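Local coordinates for protein transcriptional regulators (LACI-FAMILY TRANSCRIPTIONAL REGULATORY PROTEIN) (Corynebacterium glutamicum, PDB 3GYB) that probably acts as a LacI-family transcription factor that binds regulatory DNA, with a periplasmic binding protein-like domain in which a magnesium ion is bound, at residues 102-105 against 106-110; 128-131 against 132-136; 159-162 against 163-167; 168-171 against 172-176; 240-243 against 244-247. All blocks are in the same frame, centred on the assembly; numbering follows the deposited sequence.

Interaction 1: residues 102-105 against 106-110; sequences DFRG and AEIAT
R104 NH1 donates to E107 OE1 at 2.8 Å, a salt bridge between side chains three residues apart on helix 102-115. The bond leaves R104 in the plane of its guanidinium, at the edge. On the other side it reaches OE1 from above the carboxylate plane. The two flat groups stand 88° apart, and a single nitrogen meets a single oxygen. R104 has CG anti to the backbone N (chi1 175°), and a bend at chi2 then turns the chain along the helix. E107 stays extended and brings its carboxylate to the same place.

I108 supplies the floor of this pair. Its CG1 sits over the centre of the guanidinium, 3.6 Å from the plane, and the two side chains cross at about a right angle. I108 CD1 touches R104 NE at 3.7 Å. Below them the backbone bonds are regular, for example I108 N to R104 O at 2.9 Å.

D102 points elsewhere, into salt bridges with R133 and R134 of helix 129-144. R104 also lies against Q260 and P261, and I108 against L263, all of strand 258-264.

R104 is therefore held in two ways: by charge at its edge and by an aliphatic group on one face. Because R104 is exposed, solvent probably weakens the ionic part, while the packing on I108 probably limits how the guanidinium can turn.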
# COMPACT_ATOMS: atom_id res chain seq x y z
N ASP A 102 8.22 2.64 20.54
CA ASP A 102 7.12 1.68 20.49
C ASP A 102 6.46 1.45 21.83
O ASP A 102 5.25 1.21 21.91
CB ASP A 102 7.59 0.34 19.93
CG ASP A 102 7.86 0.39 18.44
OD1 ASP A 102 6.95 0.81 17.70
OD2 ASP A 102 8.98 0.02 18.03
N PHE A 103 7.25 1.49 22.90
CA PHE A 103 6.69 1.28 24.23
C PHE A 103 5.70 2.40 24.53
O PHE A 103 4.59 2.16 25.01
CB PHE A 103 7.80 1.24 25.27
CG PHE A 103 8.72 0.07 25.12
CD1 PHE A 103 8.24 -1.23 25.30
CD2 PHE A 103 10.06 0.25 24.80
CE1 PHE A 103 9.08 -2.33 25.15
CE2 PHE A 103 10.91 -0.85 24.65
CZ PHE A 103 10.42 -2.13 24.82
N ARG A 104 6.11 3.64 24.24
CA ARG A 104 5.26 4.80 24.47
C ARG A 104 4.02 4.76 23.57
O ARG A 104 2.91 5.02 24.03
CB ARG A 104 6.05 6.08 24.22
CG ARG A 104 5.24 7.37 24.31
CD ARG A 104 4.54 7.51 25.66
NE ARG A 104 3.81 8.77 25.73
CZ ARG A 104 2.81 9.01 26.58
NH1 ARG A 104 2.42 8.07 27.43
NH2 ARG A 104 2.20 10.18 26.57
N GLY A 105 4.23 4.44 22.30
CA GLY A 105 3.12 4.39 21.36
C GLY A 105 2.05 3.41 21.78
O GLY A 105 0.85 3.72 21.75
N ALA A 106 2.47 2.21 22.18
CA ALA A 106 1.53 1.18 22.61
C ALA A 106 0.86 1.59 23.92
O ALA A 106 -0.28 1.23 24.18
CB ALA A 106 2.26 -0.15 22.78
N GLU A 107 1.58 2.34 24.74
CA GLU A 107 1.03 2.80 26.01
C GLU A 107 -0.09 3.80 25.72
O GLU A 107 -1.16 3.75 26.34
CB GLU A 107 2.13 3.48 26.84
CG GLU A 107 1.63 4.10 28.13
CD GLU A 107 2.75 4.75 28.92
OE1 GLU A 107 3.43 5.64 28.37
OE2 GLU A 107 2.94 4.38 30.10
N ILE A 108 0.15 4.69 24.77
CA ILE A 108 -0.83 5.69 24.39
C ILE A 108 -2.09 5.02 23.86
O ILE A 108 -3.20 5.38 24.25
CB ILE A 108 -0.28 6.63 23.29
CG1 ILE A 108 0.88 7.46 23.85
CG2 ILE A 108 -1.40 7.53 22.76
CD1 ILE A 108 1.53 8.38 22.83
N ALA A 109 -1.91 4.04 22.98
CA ALA A 109 -3.03 3.33 22.40
C ALA A 109 -3.87 2.61 23.45
O ALA A 109 -5.09 2.72 23.46
CB ALA A 109 -2.53 2.32 21.37
N THR A 110 -3.19 1.88 24.33
CA THR A 110 -3.87 1.13 25.37
C THR A 110 -4.56 2.05 26.36
O THR A 110 -5.72 1.84 26.71
CB THR A 110 -2.88 0.22 26.11
OG1 THR A 110 -2.18 -0.58 25.14
CG2 THR A 110 -3.60 -0.70 27.08

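Interaction 2: residues 128-131 against 132-136; sequences SGAG and LRRFE
This is an N-capped first helical turn, at the start of helix 129-144. The helix belongs to the beta-alpha-beta unit of strand 121-124, helix 129-144 and strand 150-151 in the periplasmic binding protein-like fold. S128 is the N-cap. Its OG accepts from G131 N at 2.9 Å, and its carbonyl takes the first helical bond, from L132 N at 2.8 Å. L132 CD1 packs over the same carbonyl oxygen.

Two arginines then fold back over the turn. R133 bends at chi3 (-74°), which lays its guanidinium across the backbone of G129 and A130. G129 O lies 3.3 Å above the guanidinium plane, toward its rim. The angle at NH1 is too poor for a hydrogen bond to that oxygen. The polar atoms of R133 are used elsewhere: D102, T87, R88 and T90 take them up.

R134 runs extended from CG to NE. Its CG passes A130 O at 3.2 Å. The methyl of A130 then sits under one face of its guanidinium, 3.7 Å from the plane and toward the rim. R134 makes a salt bridge with D102, a hydrogen bond to S183 O and a cation-pi contact with Y211. Its ion pair with D212, a magnesium ligand, is long and weak, but its charge may still influence the metal site.

A130 CB touches both arginines, 3.8 Å from R133 NH2 and 3.9 Å from R134 NH2.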
# COMPACT_ATOMS: atom_id res chain seq x y z
N SER A 128 7.30 -9.15 14.87
CA SER A 128 8.49 -8.34 14.60
C SER A 128 9.07 -7.74 15.88
O SER A 128 8.49 -7.87 16.96
CB SER A 128 8.14 -7.21 13.65
OG SER A 128 7.17 -6.36 14.24
N GLY A 129 10.22 -7.09 15.75
CA GLY A 129 10.85 -6.45 16.89
C GLY A 129 9.96 -5.37 17.45
O GLY A 129 9.82 -5.23 18.67
N ALA A 130 9.37 -4.58 16.56
CA ALA A 130 8.47 -3.51 16.99
C ALA A 130 7.21 -4.16 17.55
O ALA A 130 6.63 -3.68 18.53
CB ALA A 130 8.12 -2.62 15.80
N GLY A 131 6.80 -5.27 16.94
CA GLY A 131 5.62 -5.97 17.40
C GLY A 131 5.76 -6.46 18.83
O GLY A 131 4.85 -6.31 19.64
N LEU A 132 6.92 -7.04 19.14
CA LEU A 132 7.17 -7.54 20.49
C LEU A 132 7.13 -6.41 21.50
O LEU A 132 6.54 -6.55 22.57
CB LEU A 132 8.53 -8.25 20.55
CG LEU A 132 8.51 -9.77 20.35
CD1 LEU A 132 7.99 -10.12 18.97
CD2 LEU A 132 9.91 -10.32 20.55
N ARG A 133 7.75 -5.28 21.15
CA ARG A 133 7.76 -4.13 22.04
C ARG A 133 6.34 -3.62 22.29
O ARG A 133 5.99 -3.29 23.43
CB ARG A 133 8.62 -3.01 21.43
CG ARG A 133 10.12 -3.30 21.44
CD ARG A 133 10.92 -2.05 21.08
NE ARG A 133 10.85 -1.72 19.66
CZ ARG A 133 11.59 -2.30 18.71
NH1 ARG A 133 12.45 -3.25 19.03
NH2 ARG A 133 11.46 -1.92 17.45
N ARG A 134 5.53 -3.55 21.25
CA ARG A 134 4.16 -3.08 21.39
C ARG A 134 3.33 -4.04 22.23
O ARG A 134 2.45 -3.62 22.98
CB ARG A 134 3.53 -2.85 20.01
CG ARG A 134 4.21 -1.71 19.27
CD ARG A 134 3.76 -1.56 17.83
NE ARG A 134 4.69 -0.70 17.11
CZ ARG A 134 4.65 -0.47 15.80
NH1 ARG A 134 3.71 -1.03 15.04
NH2 ARG A 134 5.57 0.31 15.23
N PHE A 135 3.62 -5.33 22.11
CA PHE A 135 2.91 -6.35 22.88
C PHE A 135 3.30 -6.23 24.35
O PHE A 135 2.45 -6.27 25.24
CB PHE A 135 3.25 -7.75 22.38
CG PHE A 135 2.99 -8.84 23.39
CD1 PHE A 135 1.69 -9.23 23.70
CD2 PHE A 135 4.05 -9.44 24.07
CE1 PHE A 135 1.44 -10.20 24.67
CE2 PHE A 135 3.81 -10.41 25.04
CZ PHE A 135 2.51 -10.79 25.34
N GLU A 136 4.59 -6.08 24.61
CA GLU A 136 5.08 -5.96 25.98
C GLU A 136 4.51 -4.72 26.66
O GLU A 136 4.11 -4.77 27.83
CB GLU A 136 6.61 -5.93 25.99
CG GLU A 136 7.24 -7.20 25.47
CD GLU A 136 8.75 -7.20 25.57
OE1 GLU A 136 9.38 -6.24 25.07
OE2 GLU A 136 9.30 -8.15 26.16

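Interaction 3: residues 159-162 against 163-167; sequences VEHA and GYTET
T165 meets H161 one helical turn earlier, and each atom of its side chain finds part of that residue. CB sits 3.9 Å from H161 O. OG1 lies between the backbone N and the carbonyl carbon (chi1 61°), 3.4 Å from H161 O, a weak and unsettled bond. CG2 obliquely reaches the tip of the imidazole, 3.7 Å from H161 NE2. The firm bond to H161 O comes from T165 N at 3.0 Å and is nearly straight (171°).

E160 and Y164 lie side by side, pointing the same way. E160 OE2 comes within 3.9 Å of Y164 CB. E166 has CG beside its backbone N (chi1 -74°), which brings CG to 3.0 Å from A162 O. A bend at chi2 turns the carboxylate, whose OE1 accepts a hydrogen bond from N152 ND2. T167 OG1 donates back to G163 O at 2.7 Å, so that carbonyl holds both amide and hydroxyl of T167.

These residues form the first turns of helix 160-173. E160, Y164 and T167 touch helix 185-198. V159, A162 and E166 rest on Y154. E160 packs on T219 and Y164 on R220 of the second subunit, so the helix start joins the dimer contact.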
# COMPACT_ATOMS: atom_id res chain seq x y z
N VAL A 159 0.11 -8.90 8.07
CA VAL A 159 -0.60 -9.02 6.80
C VAL A 159 -2.09 -8.89 7.07
O VAL A 159 -2.58 -9.31 8.12
CB VAL A 159 -0.31 -10.37 6.11
CG1 VAL A 159 1.13 -10.40 5.62
CG2 VAL A 159 -0.56 -11.51 7.07
N GLU A 160 -2.81 -8.31 6.12
CA GLU A 160 -4.24 -8.10 6.28
C GLU A 160 -5.03 -9.39 6.48
O GLU A 160 -5.89 -9.46 7.35
CB GLU A 160 -4.80 -7.34 5.07
CG GLU A 160 -6.30 -7.03 5.13
CD GLU A 160 -7.18 -8.22 4.76
OE1 GLU A 160 -6.76 -9.05 3.93
OE2 GLU A 160 -8.31 -8.31 5.29
N HIS A 161 -4.73 -10.41 5.68
CA HIS A 161 -5.49 -11.65 5.81
C HIS A 161 -5.43 -12.25 7.20
O HIS A 161 -6.45 -12.71 7.72
CB HIS A 161 -5.02 -12.69 4.79
CG HIS A 161 -5.91 -13.90 4.74
ND1 HIS A 161 -7.17 -13.87 4.19
CD2 HIS A 161 -5.74 -15.15 5.24
CE1 HIS A 161 -7.74 -15.05 4.35
NE2 HIS A 161 -6.90 -15.84 4.98
N ALA A 162 -4.25 -12.24 7.82
CA ALA A 162 -4.12 -12.78 9.17
C ALA A 162 -4.87 -11.91 10.17
O ALA A 162 -5.42 -12.40 11.15
CB ALA A 162 -2.65 -12.88 9.56
N GLY A 163 -4.91 -10.60 9.93
CA GLY A 163 -5.64 -9.74 10.84
C GLY A 163 -7.11 -10.10 10.80
O GLY A 163 -7.80 -10.08 11.82
N TYR A 164 -7.57 -10.47 9.61
CA TYR A 164 -8.96 -10.84 9.41
C TYR A 164 -9.30 -12.14 10.13
O TYR A 164 -10.19 -12.16 10.97
CB TYR A 164 -9.24 -10.99 7.91
CG TYR A 164 -10.65 -11.44 7.59
CD1 TYR A 164 -11.74 -10.65 7.93
CD2 TYR A 164 -10.88 -12.64 6.94
CE1 TYR A 164 -13.04 -11.05 7.63
CE2 TYR A 164 -12.18 -13.06 6.62
CZ TYR A 164 -13.25 -12.25 6.97
OH TYR A 164 -14.54 -12.64 6.66
N THR A 165 -8.57 -13.21 9.83
CA THR A 165 -8.86 -14.50 10.46
C THR A 165 -8.54 -14.53 11.94
O THR A 165 -9.26 -15.18 12.71
CB THR A 165 -8.13 -15.65 9.74
OG1 THR A 165 -6.71 -15.45 9.79
CG2 THR A 165 -8.58 -15.71 8.27
N GLU A 166 -7.49 -13.83 12.36
CA GLU A 166 -7.16 -13.79 13.78
C GLU A 166 -8.24 -13.05 14.57
O GLU A 166 -8.56 -13.43 15.70
CB GLU A 166 -5.82 -13.09 14.02
CG GLU A 166 -4.59 -13.90 13.63
CD GLU A 166 -4.45 -15.16 14.47
OE1 GLU A 166 -4.51 -15.06 15.72
OE2 GLU A 166 -4.26 -16.24 13.88
N THR A 167 -8.80 -12.00 13.99
CA THR A 167 -9.84 -11.25 14.69
C THR A 167 -11.12 -12.07 14.78
O THR A 167 -11.78 -12.08 15.82
CB THR A 167 -10.14 -9.89 14.00
OG1 THR A 167 -8.97 -9.07 14.05
CG2 THR A 167 -11.27 -9.17 14.73

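Interaction 4: residues 168-171 against 172-176; sequences LALL and KEHPE
H174 leaves the helical range at phi -136° and psi 72°, while its chi1 of -64° sets CG beside its own backbone N. This leaves L170 O at the edge of the imidazole ring, near its plane. The turn is the C-terminal end of helix 160-173 in the periplasmic binding protein-like fold, just before the chain enters strand 179-182. H174 N still gives a helical bond to L170 O at 2.8 Å. H174 CB lies against the same oxygen at 3.5 Å, and ND1 approaches L170 CD1 at 4.3 Å. CD1 is the L170 methyl near the ring; the side chain of L170 is buried.

One residue earlier, E173 N bonds to A169 O at 3.0 Å. E173 CG lies 3.4 Å from A169 O. The bond from K172 N is less regular. It reaches L168 O at 3.2 Å from above the carbonyl plane, and a weak second one goes to A169 O. Beyond its CB, the K172 chain runs away from the turn.

The inner side of the turn is apolar. L170 packs on A122 and L124 of strand 121-124. L171 meets L198 of helix 185-198 and nearby V177, L200 and L206.

P175 cannot continue the helical N-H to O=C series. Its nitrogen has no hydrogen to offer L171 O, although the two atoms are 3.1 Å apart. Instead, P175 CD rests 3.5 Å from L171 O.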
# COMPACT_ATOMS: atom_id res chain seq x y z
N LEU A 168 -11.48 -12.76 13.70
CA LEU A 168 -12.67 -13.59 13.74
C LEU A 168 -12.52 -14.68 14.80
O LEU A 168 -13.47 -15.01 15.50
CB LEU A 168 -12.93 -14.23 12.38
CG LEU A 168 -13.47 -13.31 11.28
CD1 LEU A 168 -13.60 -14.12 9.98
CD2 LEU A 168 -14.82 -12.73 11.68
N ALA A 169 -11.32 -15.24 14.91
CA ALA A 169 -11.07 -16.29 15.90
C ALA A 169 -11.06 -15.71 17.31
O ALA A 169 -11.65 -16.29 18.23
CB ALA A 169 -9.74 -16.98 15.60
N LEU A 170 -10.41 -14.57 17.49
CA LEU A 170 -10.32 -13.92 18.80
C LEU A 170 -11.69 -13.56 19.37
O LEU A 170 -11.98 -13.82 20.54
CB LEU A 170 -9.47 -12.65 18.68
CG LEU A 170 -9.36 -11.77 19.93
CD1 LEU A 170 -8.47 -12.45 20.95
CD2 LEU A 170 -8.80 -10.41 19.56
N LEU A 171 -12.53 -12.93 18.54
CA LEU A 171 -13.85 -12.53 19.00
C LEU A 171 -14.79 -13.71 19.21
O LEU A 171 -15.75 -13.62 19.97
CB LEU A 171 -14.46 -11.52 18.02
CG LEU A 171 -13.63 -10.24 17.92
CD1 LEU A 171 -14.29 -9.27 16.94
CD2 LEU A 171 -13.51 -9.59 19.29
N LYS A 172 -14.51 -14.82 18.53
CA LYS A 172 -15.34 -16.01 18.73
C LYS A 172 -15.00 -16.60 20.09
O LYS A 172 -15.88 -17.00 20.85
CB LYS A 172 -15.07 -17.06 17.65
CG LYS A 172 -15.63 -18.45 17.99
CD LYS A 172 -17.16 -18.43 18.09
CE LYS A 172 -17.70 -19.72 18.71
NZ LYS A 172 -17.50 -19.74 20.19
N GLU A 173 -13.71 -16.64 20.40
CA GLU A 173 -13.25 -17.18 21.67
C GLU A 173 -13.52 -16.23 22.83
O GLU A 173 -13.72 -16.67 23.96
CB GLU A 173 -11.75 -17.48 21.61
CG GLU A 173 -11.38 -18.62 20.68
CD GLU A 173 -9.90 -18.94 20.71
OE1 GLU A 173 -9.23 -18.52 21.68
OE2 GLU A 173 -9.41 -19.62 19.79
N HIS A 174 -13.52 -14.93 22.54
CA HIS A 174 -13.74 -13.93 23.57
C HIS A 174 -14.70 -12.84 23.12
O HIS A 174 -14.30 -11.70 22.87
CB HIS A 174 -12.41 -13.30 23.98
CG HIS A 174 -11.46 -14.26 24.61
ND1 HIS A 174 -10.49 -14.93 23.89
CD2 HIS A 174 -11.35 -14.69 25.88
CE1 HIS A 174 -9.83 -15.74 24.70
NE2 HIS A 174 -10.33 -15.61 25.91
N PRO A 175 -15.99 -13.17 23.03
CA PRO A 175 -17.01 -12.21 22.61
C PRO A 175 -17.19 -11.04 23.57
O PRO A 175 -17.86 -10.06 23.24
CB PRO A 175 -18.26 -13.07 22.48
CG PRO A 175 -18.04 -14.14 23.52
CD PRO A 175 -16.59 -14.50 23.29
N GLU A 176 -16.59 -11.14 24.76
CA GLU A 176 -16.70 -10.06 25.75
C GLU A 176 -15.81 -8.88 25.37
O GLU A 176 -15.96 -7.78 25.92
CB GLU A 176 -16.30 -10.58 27.14
CG GLU A 176 -14.83 -10.91 27.28
CD GLU A 176 -14.49 -12.35 26.95
OE1 GLU A 176 -15.27 -13.01 26.23
OE2 GLU A 176 -13.43 -12.82 27.41

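Interaction 5: residues 240-243 against 244-247; sequences LLLL and SMLD
The backbone pattern changes in this last turn of helix 231-246: M245 N bonds to L242 O at 2.9 Å, three residues back, and only weakly to L241 O. L242 O is gripped twice. L246 N meets it nearly head-on to the carbonyl at 2.9 Å, while M245 N comes from above the carbonyl plane. The side chain of S244 joins in. Its OG lies between the backbone N and the carbonyl carbon (chi1 73°), which turns the hydroxyl back to L241 O. That bond measures 2.5 Å, so its exact length is doubtful.

The leucines make the apolar part. L242 and L246 meet at a slant, with CG of L242 3.9 Å from CD1 of L246. M245, a selenomethionine, is extended beyond CG and crosses L241 obliquely, with its CE 4.2 Å from L241 CG. Its SE is 4.5 Å from L242 CD1. At the end, D247 N closes the helix on L243 O at 3.0 Å.

Outside the turn, L241, L242 and M245 rest on V83 of strand 82-85. L242 and L246 reach I8 of strand 7-12, and L243 packs on V30 and L31 of helix 21-31. This is the helix-on-sheet layering of an alpha/beta periplasmic binding protein-like fold.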
# COMPACT_ATOMS: atom_id res chain seq x y z
N LEU A 240 19.46 12.11 7.70
CA LEU A 240 20.52 12.95 8.27
C LEU A 240 21.61 12.08 8.89
O LEU A 240 22.80 12.37 8.74
CB LEU A 240 19.96 13.89 9.33
CG LEU A 240 19.05 15.03 8.87
CD1 LEU A 240 18.62 15.85 10.08
CD2 LEU A 240 19.79 15.90 7.86
N LEU A 241 21.21 11.03 9.59
CA LEU A 241 22.19 10.15 10.24
C LEU A 241 23.08 9.46 9.22
O LEU A 241 24.30 9.39 9.39
CB LEU A 241 21.47 9.10 11.11
CG LEU A 241 22.37 8.16 11.92
CD1 LEU A 241 23.19 8.98 12.92
CD2 LEU A 241 21.53 7.12 12.66
N LEU A 242 22.48 8.94 8.15
CA LEU A 242 23.26 8.28 7.11
C LEU A 242 24.22 9.27 6.46
O LEU A 242 25.38 8.94 6.22
CB LEU A 242 22.34 7.68 6.05
CG LEU A 242 23.04 6.89 4.94
CD1 LEU A 242 23.79 5.71 5.53
CD2 LEU A 242 22.01 6.41 3.93
N LEU A 243 23.74 10.48 6.18
CA LEU A 243 24.58 11.50 5.57
C LEU A 243 25.79 11.81 6.44
O LEU A 243 26.88 12.06 5.92
CB LEU A 243 23.78 12.79 5.34
CG LEU A 243 22.78 12.80 4.18
CD1 LEU A 243 21.97 14.09 4.22
CD2 LEU A 243 23.51 12.67 2.85
N SER A 244 25.60 11.78 7.76
CA SER A 244 26.71 12.08 8.67
C SER A 244 27.78 10.99 8.58
O SER A 244 28.95 11.26 8.85
CB SER A 244 26.20 12.21 10.11
OG SER A 244 25.86 10.95 10.66
N MSE A 245 27.38 9.78 8.21
CA MSE A 245 28.33 8.68 8.05
C MSE A 245 29.01 8.75 6.69
O MSE A 245 30.20 8.48 6.56
CB MSE A 245 27.63 7.33 8.18
CG MSE A 245 26.95 7.07 9.50
SE MSE A 245 25.92 5.43 9.43
CE MSE A 245 25.38 5.36 11.27
N LEU A 246 28.24 9.12 5.66
CA LEU A 246 28.75 9.22 4.30
C LEU A 246 29.75 10.37 4.15
O LEU A 246 30.65 10.31 3.30
CB LEU A 246 27.59 9.42 3.31
CG LEU A 246 26.63 8.23 3.23
CD1 LEU A 246 25.42 8.58 2.35
CD2 LEU A 246 27.37 7.03 2.66
N ASP A 247 29.60 11.40 4.97
CA ASP A 247 30.49 12.55 4.93
C ASP A 247 30.91 12.91 6.36
O ASP A 247 30.49 13.92 6.92
CB ASP A 247 29.76 13.72 4.27
CG ASP A 247 30.68 14.88 3.96
OD1 ASP A 247 31.92 14.68 3.96
OD2 ASP A 247 30.16 15.99 3.69

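In the fold
The five contacts follow one another along the chain, each within a single helix. Interactions 1 and 2 sit on helices 102-115 and 129-144, with centres 11 Å apart. D102 joins these two helices. Of the five, this pair lies nearest the magnesium ligands D212 and D229. Interactions 3 and 4 share helix 160-173 and adjoin in sequence, with centres 13 Å apart. One is the start of the helix, near the second subunit, and the other its end. Interaction 5, on helix 231-246, is remote: its centre lies 48 Å from that of interaction 4, beside strands 7-12 and 82-85. The contacts thus spread over both sides of the chain's centre, with the metal ligands close to interactions 1 and 2.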